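Local coordinates for malonyl-CoA-[acyl-carrier-protein] transacylase (Coxiella burnetii, PDB 3TQE) that probably transfers the malonyl group from malonyl-CoA to the holo acyl carrier protein, a step that feeds fatty acid synthesis, at residues S204-A217 / A250-V262. Numbering follows the deposited sequence. Where two conformers were deposited one is given.
With GLY (glycine), chain B.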
ATOM      1  N   SER A 204      -2.608  12.503   1.112  1.00 17.12           N
ATOM      2  CA  SER A 204      -2.699  11.656  -0.063  0.50 16.92           C
ATOM      3  C   SER A 204      -4.141  11.287  -0.382  1.00 16.31           C
ATOM      4  O   SER A 204      -5.033  11.431   0.454  1.00 16.26           O
ATOM      5  CB  SER A 204      -1.835  10.409   0.131  0.50 17.20           C
ATOM      6  OG  SER A 204      -2.183   9.709   1.301  0.50 19.38           O
ATOM      7  N   HIS A 205      -4.359  10.848  -1.616  1.00 15.77           N
ATOM      8  CA  HIS A 205      -5.633  10.339  -2.063  1.00 16.28           C
ATOM      9  C   HIS A 205      -6.731  11.337  -1.958  1.00 18.55           C
ATOM     10  O   HIS A 205      -7.822  11.000  -1.544  1.00 20.18           O
ATOM     11  CB  HIS A 205      -5.973   9.062  -1.304  1.00 16.66           C
ATOM     12  CG  HIS A 205      -4.903   8.060  -1.439  1.00 15.92           C
ATOM     13  ND1 HIS A 205      -4.557   7.535  -2.657  1.00 18.54           N
ATOM     14  CD2 HIS A 205      -4.015   7.565  -0.549  1.00 19.16           C
ATOM     15  CE1 HIS A 205      -3.519   6.726  -2.503  1.00 20.27           C
ATOM     16  NE2 HIS A 205      -3.160   6.751  -1.237  1.00 21.35           N
ATOM     17  N   CYS A 206      -6.415  12.557  -2.361  1.00 18.38           N
ATOM     18  CA  CYS A 206      -7.393  13.607  -2.450  1.00 18.96           C
ATOM     19  C   CYS A 206      -6.938  14.578  -3.498  1.00 18.07           C
ATOM     20  O   CYS A 206      -5.816  14.495  -3.970  1.00 16.56           O
ATOM     21  CB  CYS A 206      -7.604  14.276  -1.086  1.00 20.40           C
ATOM     22  SG  CYS A 206      -6.410  15.488  -0.571  1.00 21.47           S
ATOM     23  N   PRO A 207      -7.790  15.527  -3.871  1.00 18.42           N
ATOM     24  CA  PRO A 207      -7.429  16.429  -4.951  1.00 18.28           C
ATOM     25  C   PRO A 207      -6.219  17.317  -4.695  1.00 17.83           C
ATOM     26  O   PRO A 207      -5.641  17.841  -5.641  1.00 17.77           O
ATOM     27  CB  PRO A 207      -8.696  17.272  -5.109  1.00 20.10           C
ATOM     28  CG  PRO A 207      -9.757  16.377  -4.704  1.00 20.66           C
ATOM     29  CD  PRO A 207      -9.227  15.602  -3.572  1.00 18.94           C
ATOM     30  N   LEU A 208      -5.784  17.456  -3.449  1.00 16.85           N
ATOM     31  CA  LEU A 208      -4.554  18.193  -3.202  1.00 16.96           C
ATOM     32  C   LEU A 208      -3.326  17.548  -3.809  1.00 16.25           C
ATOM     33  O   LEU A 208      -2.303  18.193  -3.955  1.00 16.29           O
ATOM     34  CB  LEU A 208      -4.320  18.394  -1.717  1.00 17.23           C
ATOM     35  CG  LEU A 208      -5.408  19.204  -1.031  1.00 17.27           C
ATOM     36  CD1 LEU A 208      -5.030  19.341   0.416  1.00 19.06           C
ATOM     37  CD2 LEU A 208      -5.575  20.569  -1.707  1.00 19.33           C
HETATM   38  N   MSE A 209      -3.432  16.273  -4.173  1.00 14.05           N
HETATM   39  CA  MSE A 209      -2.341  15.600  -4.829  1.00 14.25           C
HETATM   40  C   MSE A 209      -2.309  15.848  -6.325  1.00 13.86           C
HETATM   41  O   MSE A 209      -1.416  15.355  -6.999  1.00 14.27           O
HETATM   42  CB  MSE A 209      -2.428  14.109  -4.569  1.00 14.12           C
HETATM   43  CG  MSE A 209      -2.079  13.672  -3.201  1.00 16.89           C
HETATM   44 SE   MSE A 209      -0.267  14.105  -2.614  1.00 18.12          SE
HETATM   45  CE  MSE A 209      -0.704  15.673  -1.582  1.00 19.18           C
ATOM     46  N   GLN A 210      -3.253  16.620  -6.870  1.00 14.29           N
ATOM     47  CA  GLN A 210      -3.268  16.775  -8.302  1.00 15.78           C
ATOM     48  C   GLN A 210      -1.928  17.281  -8.884  1.00 15.81           C
ATOM     49  O   GLN A 210      -1.504  16.808  -9.920  1.00 16.18           O
ATOM     50  CB  GLN A 210      -4.417  17.659  -8.750  1.00 17.18           C
ATOM     51  CG  GLN A 210      -4.601  17.668 -10.254  1.00 19.92           C
ATOM     52  CD  GLN A 210      -4.992  16.314 -10.835  1.00 22.80           C
ATOM     53  OE1 GLN A 210      -5.902  15.653 -10.344  1.00 26.64           O
ATOM     54  NE2 GLN A 210      -4.291  15.898 -11.893  1.00 28.13           N
ATOM     55  N   PRO A 211      -1.240  18.208  -8.215  1.00 16.45           N
ATOM     56  CA  PRO A 211       0.032  18.638  -8.800  1.00 17.63           C
ATOM     57  C   PRO A 211       1.033  17.501  -8.900  1.00 16.78           C
ATOM     58  O   PRO A 211       1.811  17.431  -9.843  1.00 18.10           O
ATOM     59  CB  PRO A 211       0.527  19.686  -7.810  1.00 18.76           C
ATOM     60  CG  PRO A 211      -0.705  20.183  -7.157  1.00 19.58           C
ATOM     61  CD  PRO A 211      -1.629  19.038  -7.061  1.00 17.63           C
ATOM     62  N   ALA A 212       1.023  16.612  -7.916  1.00 14.67           N
ATOM     63  CA  ALA A 212       1.894  15.451  -7.942  1.00 13.90           C
ATOM     64  C   ALA A 212       1.481  14.483  -9.027  1.00 14.46           C
ATOM     65  O   ALA A 212       2.322  13.897  -9.686  1.00 14.94           O
ATOM     66  CB  ALA A 212       1.858  14.760  -6.600  1.00 14.30           C
ATOM     67  N   ALA A 213       0.190  14.307  -9.195  1.00 15.07           N
ATOM     68  CA  ALA A 213      -0.329  13.411 -10.201  1.00 15.52           C
ATOM     69  C   ALA A 213       0.102  13.893 -11.584  1.00 16.06           C
ATOM     70  O   ALA A 213       0.477  13.099 -12.442  1.00 16.80           O
ATOM     71  CB  ALA A 213      -1.817  13.331 -10.116  1.00 16.63           C
ATOM     72  N   ASP A 214       0.041  15.199 -11.804  1.00 17.02           N
ATOM     73  CA  ASP A 214       0.428  15.745 -13.088  1.00 18.60           C
ATOM     74  C   ASP A 214       1.888  15.463 -13.379  1.00 18.42           C
ATOM     75  O   ASP A 214       2.248  15.141 -14.508  1.00 19.99           O
ATOM     76  CB  ASP A 214       0.179  17.235 -13.137  1.00 20.24           C
ATOM     77  CG  ASP A 214      -1.313  17.588 -13.107  1.00 24.38           C
ATOM     78  OD1 ASP A 214      -2.163  16.706 -13.335  1.00 29.01           O
ATOM     79  OD2 ASP A 214      -1.623  18.771 -12.842  1.00 30.57           O
ATOM     80  N   ARG A 215       2.727  15.570 -12.366  1.00 15.85           N
ATOM     81  CA  ARG A 215       4.144  15.311 -12.529  1.00 15.88           C
ATOM     82  C   ARG A 215       4.399  13.838 -12.739  1.00 15.56           C
ATOM     83  O   ARG A 215       5.154  13.444 -13.637  1.00 16.17           O
ATOM     84  CB  ARG A 215       4.924  15.836 -11.346  1.00 15.77           C
ATOM     85  CG  ARG A 215       4.877  17.337 -11.258  1.00 18.54           C
ATOM     86  CD  ARG A 215       5.498  17.805  -9.988  1.00 21.21           C
ATOM     87  NE  ARG A 215       6.949  17.740 -10.028  1.00 22.23           N
ATOM     88  CZ  ARG A 215       7.750  17.954  -8.986  1.00 22.41           C
ATOM     89  NH1 ARG A 215       7.247  18.224  -7.783  1.00 21.58           N
ATOM     90  NH2 ARG A 215       9.072  17.893  -9.154  1.00 24.75           N
ATOM     91  N   LEU A 216       3.759  13.010 -11.928  1.00 14.12           N
ATOM     92  CA  LEU A 216       3.993  11.585 -12.052  1.00 14.34           C
ATOM     93  C   LEU A 216       3.506  11.063 -13.388  1.00 15.00           C
ATOM     94  O   LEU A 216       4.066  10.102 -13.906  1.00 14.94           O
ATOM     95  CB  LEU A 216       3.336  10.832 -10.900  1.00 14.30           C
ATOM     96  CG  LEU A 216       3.859   9.394 -10.731  1.00 16.85           C
ATOM     97  CD1 LEU A 216       5.354   9.388 -10.356  1.00 18.61           C
ATOM     98  CD2 LEU A 216       3.003   8.718  -9.696  1.00 18.76           C
ATOM     99  N   ALA A 217       2.459  11.671 -13.944  1.00 14.77           N
ATOM    100  CA  ALA A 217       1.925  11.196 -15.207  1.00 16.38           C
ATOM    101  C   ALA A 217       2.973  11.286 -16.288  1.00 17.40           C
ATOM    102  O   ALA A 217       3.019  10.454 -17.175  1.00 18.18           O
ATOM    103  CB  ALA A 217       0.693  11.969 -15.583  1.00 16.90           C
ATOM    104  N   ALA A 250      -4.866   4.259 -13.965  1.00 13.20           N
ATOM    105  CA  ALA A 250      -5.231   3.826 -12.638  1.00 12.66           C
ATOM    106  C   ALA A 250      -4.225   4.292 -11.601  1.00 12.85           C
ATOM    107  O   ALA A 250      -4.595   4.687 -10.503  1.00 13.89           O
ATOM    108  CB  ALA A 250      -5.382   2.323 -12.601  1.00 13.47           C
ATOM    109  N   LEU A 251      -2.959   4.243 -11.953  1.00 13.13           N
ATOM    110  CA  LEU A 251      -1.904   4.654 -11.033  1.00 13.37           C
ATOM    111  C   LEU A 251      -1.904   6.140 -10.804  1.00 13.61           C
ATOM    112  O   LEU A 251      -1.631   6.608  -9.705  1.00 15.04           O
ATOM    113  CB  LEU A 251      -0.532   4.212 -11.520  1.00 13.48           C
ATOM    114  CG  LEU A 251      -0.339   2.698 -11.517  1.00 15.03           C
ATOM    115  CD1 LEU A 251       0.948   2.375 -12.238  1.00 17.03           C
ATOM    116  CD2 LEU A 251      -0.351   2.127 -10.077  1.00 15.62           C
ATOM    117  N   ILE A 252      -2.229   6.907 -11.829  1.00 13.07           N
ATOM    118  CA  ILE A 252      -2.245   8.346 -11.664  1.00 13.80           C
ATOM    119  C   ILE A 252      -3.498   8.756 -10.892  1.00 14.10           C
ATOM    120  O   ILE A 252      -3.444   9.563  -9.979  1.00 15.21           O
ATOM    121  CB  ILE A 252      -2.141   9.042 -13.016  1.00 13.43           C
ATOM    122  CG1 ILE A 252      -0.774   8.732 -13.657  1.00 14.95           C
ATOM    123  CG2 ILE A 252      -2.385  10.530 -12.866  1.00 14.76           C
ATOM    124  CD1 ILE A 252       0.431   9.083 -12.801  1.00 17.36           C
ATOM    125  N   LYS A 253      -4.638   8.185 -11.242  1.00 13.23           N
ATOM    126  CA  LYS A 253      -5.879   8.500 -10.535  1.00 14.47           C
ATOM    127  C   LYS A 253      -5.817   8.104  -9.070  1.00 14.18           C
ATOM    128  O   LYS A 253      -6.443   8.723  -8.235  1.00 13.35           O
ATOM    129  CB  LYS A 253      -7.062   7.841 -11.237  1.00 15.39           C
ATOM    130  CG  LYS A 253      -8.435   8.362 -10.794  1.00 18.49           C
ATOM    131  CD  LYS A 253      -9.567   7.698 -11.610  1.00 21.32           C
ATOM    132  CE  LYS A 253     -10.936   8.235 -11.218  1.00 23.27           C
ATOM    133  NZ  LYS A 253     -12.041   7.653 -12.061  1.00 24.73           N
ATOM    134  N   GLN A 254      -5.056   7.061  -8.767  1.00 14.40           N
ATOM    135  CA  GLN A 254      -4.901   6.600  -7.406  1.00 14.46           C
ATOM    136  C   GLN A 254      -4.491   7.711  -6.478  1.00 14.18           C
ATOM    137  O   GLN A 254      -4.889   7.717  -5.334  1.00 15.35           O
ATOM    138  CB  GLN A 254      -3.840   5.485  -7.375  1.00 15.68           C
ATOM    139  CG  GLN A 254      -3.729   4.757  -6.076  1.00 17.72           C
ATOM    140  CD  GLN A 254      -2.340   4.168  -5.873  1.00 19.59           C
ATOM    141  OE1 GLN A 254      -1.326   4.833  -6.035  1.00 24.49           O
ATOM    142  NE2 GLN A 254      -2.303   2.930  -5.476  1.00 18.98           N
ATOM    143  N   LEU A 255      -3.683   8.641  -6.974  1.00 13.96           N
ATOM    144  CA  LEU A 255      -3.101   9.685  -6.156  1.00 14.97           C
ATOM    145  C   LEU A 255      -4.158  10.623  -5.627  1.00 14.78           C
ATOM    146  O   LEU A 255      -3.968  11.220  -4.581  1.00 14.97           O
ATOM    147  CB  LEU A 255      -2.090  10.484  -6.950  1.00 16.09           C
ATOM    148  CG  LEU A 255      -0.855   9.698  -7.363  1.00 19.38           C
ATOM    149  CD1 LEU A 255      -0.128  10.434  -8.499  1.00 22.78           C
ATOM    150  CD2 LEU A 255       0.010   9.446  -6.158  1.00 22.18           C
ATOM    151  N   VAL A 256      -5.235  10.787  -6.373  1.00 14.56           N
ATOM    152  CA  VAL A 256      -6.236  11.803  -6.061  1.00 15.04           C
ATOM    153  C   VAL A 256      -7.581  11.251  -5.643  1.00 16.02           C
ATOM    154  O   VAL A 256      -8.513  12.026  -5.398  1.00 18.78           O
ATOM    155  CB  VAL A 256      -6.395  12.795  -7.226  1.00 15.46           C
ATOM    156  CG1 VAL A 256      -5.129  13.581  -7.420  1.00 16.28           C
ATOM    157  CG2 VAL A 256      -6.797  12.066  -8.522  1.00 18.10           C
ATOM    158  N   ARG A 257      -7.690   9.932  -5.548  1.00 15.23           N
ATOM    159  CA  ARG A 257      -8.933   9.284  -5.220  0.50 16.29           C
ATOM    160  C   ARG A 257      -8.712   8.305  -4.090  1.00 15.74           C
ATOM    161  O   ARG A 257      -7.597   7.874  -3.851  1.00 15.31           O
ATOM    162  CB  ARG A 257      -9.480   8.571  -6.452  0.50 17.67           C
ATOM    163  CG  ARG A 257      -9.983   9.527  -7.493  0.50 22.72           C
ATOM    164  CD  ARG A 257     -11.132  10.356  -6.957  0.50 30.01           C
ATOM    165  NE  ARG A 257     -12.425   9.765  -7.275  0.50 35.92           N
ATOM    166  CZ  ARG A 257     -13.275  10.264  -8.169  0.50 41.20           C
ATOM    167  NH1 ARG A 257     -12.980  11.377  -8.829  0.50 43.50           N
ATOM    168  NH2 ARG A 257     -14.425   9.651  -8.400  0.50 43.05           N
ATOM    169  N   PRO A 258      -9.787   7.930  -3.404  1.00 16.24           N
ATOM    170  CA  PRO A 258      -9.605   7.066  -2.253  1.00 16.29           C
ATOM    171  C   PRO A 258      -9.144   5.677  -2.601  1.00 15.30           C
ATOM    172  O   PRO A 258      -9.474   5.153  -3.657  1.00 16.07           O
ATOM    173  CB  PRO A 258     -10.982   6.996  -1.607  1.00 17.76           C
ATOM    174  CG  PRO A 258     -11.858   7.571  -2.529  1.00 19.86           C
ATOM    175  CD  PRO A 258     -11.161   8.422  -3.500  1.00 17.59           C
ATOM    176  N   VAL A 259      -8.401   5.103  -1.674  1.00 14.28           N
ATOM    177  CA  VAL A 259      -7.995   3.714  -1.760  1.00 14.03           C
ATOM    178  C   VAL A 259      -9.175   2.879  -1.277  1.00 13.49           C
ATOM    179  O   VAL A 259      -9.542   2.898  -0.103  1.00 14.38           O
ATOM    180  CB  VAL A 259      -6.779   3.451  -0.883  1.00 13.89           C
ATOM    181  CG1 VAL A 259      -6.427   1.971  -0.814  1.00 16.21           C
ATOM    182  CG2 VAL A 259      -5.617   4.255  -1.390  1.00 16.96           C
ATOM    183  N   ARG A 260      -9.736   2.090  -2.188  1.00 13.86           N
ATOM    184  CA  ARG A 260     -10.932   1.331  -1.890  1.00 13.78           C
ATOM    185  C   ARG A 260     -10.555  -0.046  -1.386  1.00 13.56           C
ATOM    186  O   ARG A 260     -10.822  -1.064  -2.031  1.00 13.68           O
ATOM    187  CB  ARG A 260     -11.833   1.295  -3.115  1.00 14.29           C
ATOM    188  CG  ARG A 260     -12.294   2.677  -3.472  1.00 15.90           C
ATOM    189  CD  ARG A 260     -12.822   2.756  -4.848  1.00 19.21           C
ATOM    190  NE  ARG A 260     -14.068   2.033  -4.988  1.00 19.24           N
ATOM    191  CZ  ARG A 260     -14.749   1.937  -6.132  1.00 23.19           C
ATOM    192  NH1 ARG A 260     -14.297   2.483  -7.253  1.00 23.30           N
ATOM    193  NH2 ARG A 260     -15.889   1.284  -6.160  1.00 24.29           N
ATOM    194  N   TRP A 261      -9.937  -0.083  -0.227  1.00 13.57           N
ATOM    195  CA  TRP A 261      -9.412  -1.332   0.283  1.00 13.54           C
ATOM    196  C   TRP A 261     -10.512  -2.288   0.729  1.00 13.78           C
ATOM    197  O   TRP A 261     -10.475  -3.479   0.413  1.00 13.82           O
ATOM    198  CB  TRP A 261      -8.419  -1.081   1.398  1.00 14.24           C
ATOM    199  CG  TRP A 261      -7.646  -2.269   1.768  1.00 13.30           C
ATOM    200  CD1 TRP A 261      -7.734  -2.982   2.908  1.00 15.25           C
ATOM    201  CD2 TRP A 261      -6.670  -2.923   0.956  1.00 12.63           C
ATOM    202  NE1 TRP A 261      -6.853  -4.032   2.876  1.00 15.12           N
ATOM    203  CE2 TRP A 261      -6.205  -4.027   1.672  1.00 13.70           C
ATOM    204  CE3 TRP A 261      -6.152  -2.682  -0.312  1.00 14.76           C
ATOM    205  CZ2 TRP A 261      -5.224  -4.875   1.170  1.00 13.32           C
ATOM    206  CZ3 TRP A 261      -5.199  -3.543  -0.811  1.00 14.30           C
ATOM    207  CH2 TRP A 261      -4.742  -4.608  -0.071  1.00 14.54           C
ATOM    208  N   VAL A 262     -11.501  -1.796   1.438  1.00 14.24           N
ATOM    209  CA  VAL A 262     -12.523  -2.709   1.897  0.50 14.48           C
ATOM    210  C   VAL A 262     -13.240  -3.335   0.683  1.00 14.03           C
ATOM    211  O   VAL A 262     -13.474  -4.540   0.690  1.00 15.26           O
ATOM    212  CB  VAL A 262     -13.464  -2.079   2.928  0.50 15.10           C
ATOM    213  CG1 VAL A 262     -14.007  -0.777   2.409  0.50 16.28           C
ATOM    214  CG2 VAL A 262     -14.550  -3.077   3.348  0.50 14.56           C
TER
HETATM  215  N   GLY B 314      -1.299   6.704   1.802  1.00 46.42           N
HETATM  216  CA  GLY B 314       0.127   6.359   1.494  1.00 45.67           C
HETATM  217  C   GLY B 314       0.509   6.658   0.055  1.00 45.14           C
HETATM  218  O   GLY B 314       1.467   6.110  -0.527  1.00 43.80           O
HETATM  219  OXT GLY B 314      -0.159   7.458  -0.577  1.00 44.96           O
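In H205, CG stands beside the backbone N and anti to the carbonyl carbon (chi1 -56°), and the ring is turned so that ND1 meets the backbone O of Q254. V259 likewise sets CG2 anti to its carbonyl carbon, which lays this methyl over the centre of one imidazole face, 3.5 Å from the ring centroid, as a CH-pi contact. The ND1 bond to Q254 O is 2.7 Å long, and the acceptor lies in the ring plane. R257 O is a second, weak partner of ND1 at the ring edge. The Q254 bond, with the methyl over one face, helps set the ring's rotation. NE2 is hydrogen-bonded to S96 OG, consistent with the serine-histidine pair of FabD-type transacylases; both residues are predicted to be catalytic. The bound glycine lies close by, with OXT 3.2 Å from H205 NE2.

Between the helices the packing is apolar. Helices 210-217 and 250-254 run nearly antiparallel, and the axes of these segments approach to 9.2 Å. L255 CD1 presses on A213 CA at a tight 3.4 Å. I252 CD1 reaches L216 and A217, and V256 CG1 packs against M209 CB. Helix 111-128 borders M209, L216 and L255, while strand 160-167 flanks H205 and V259.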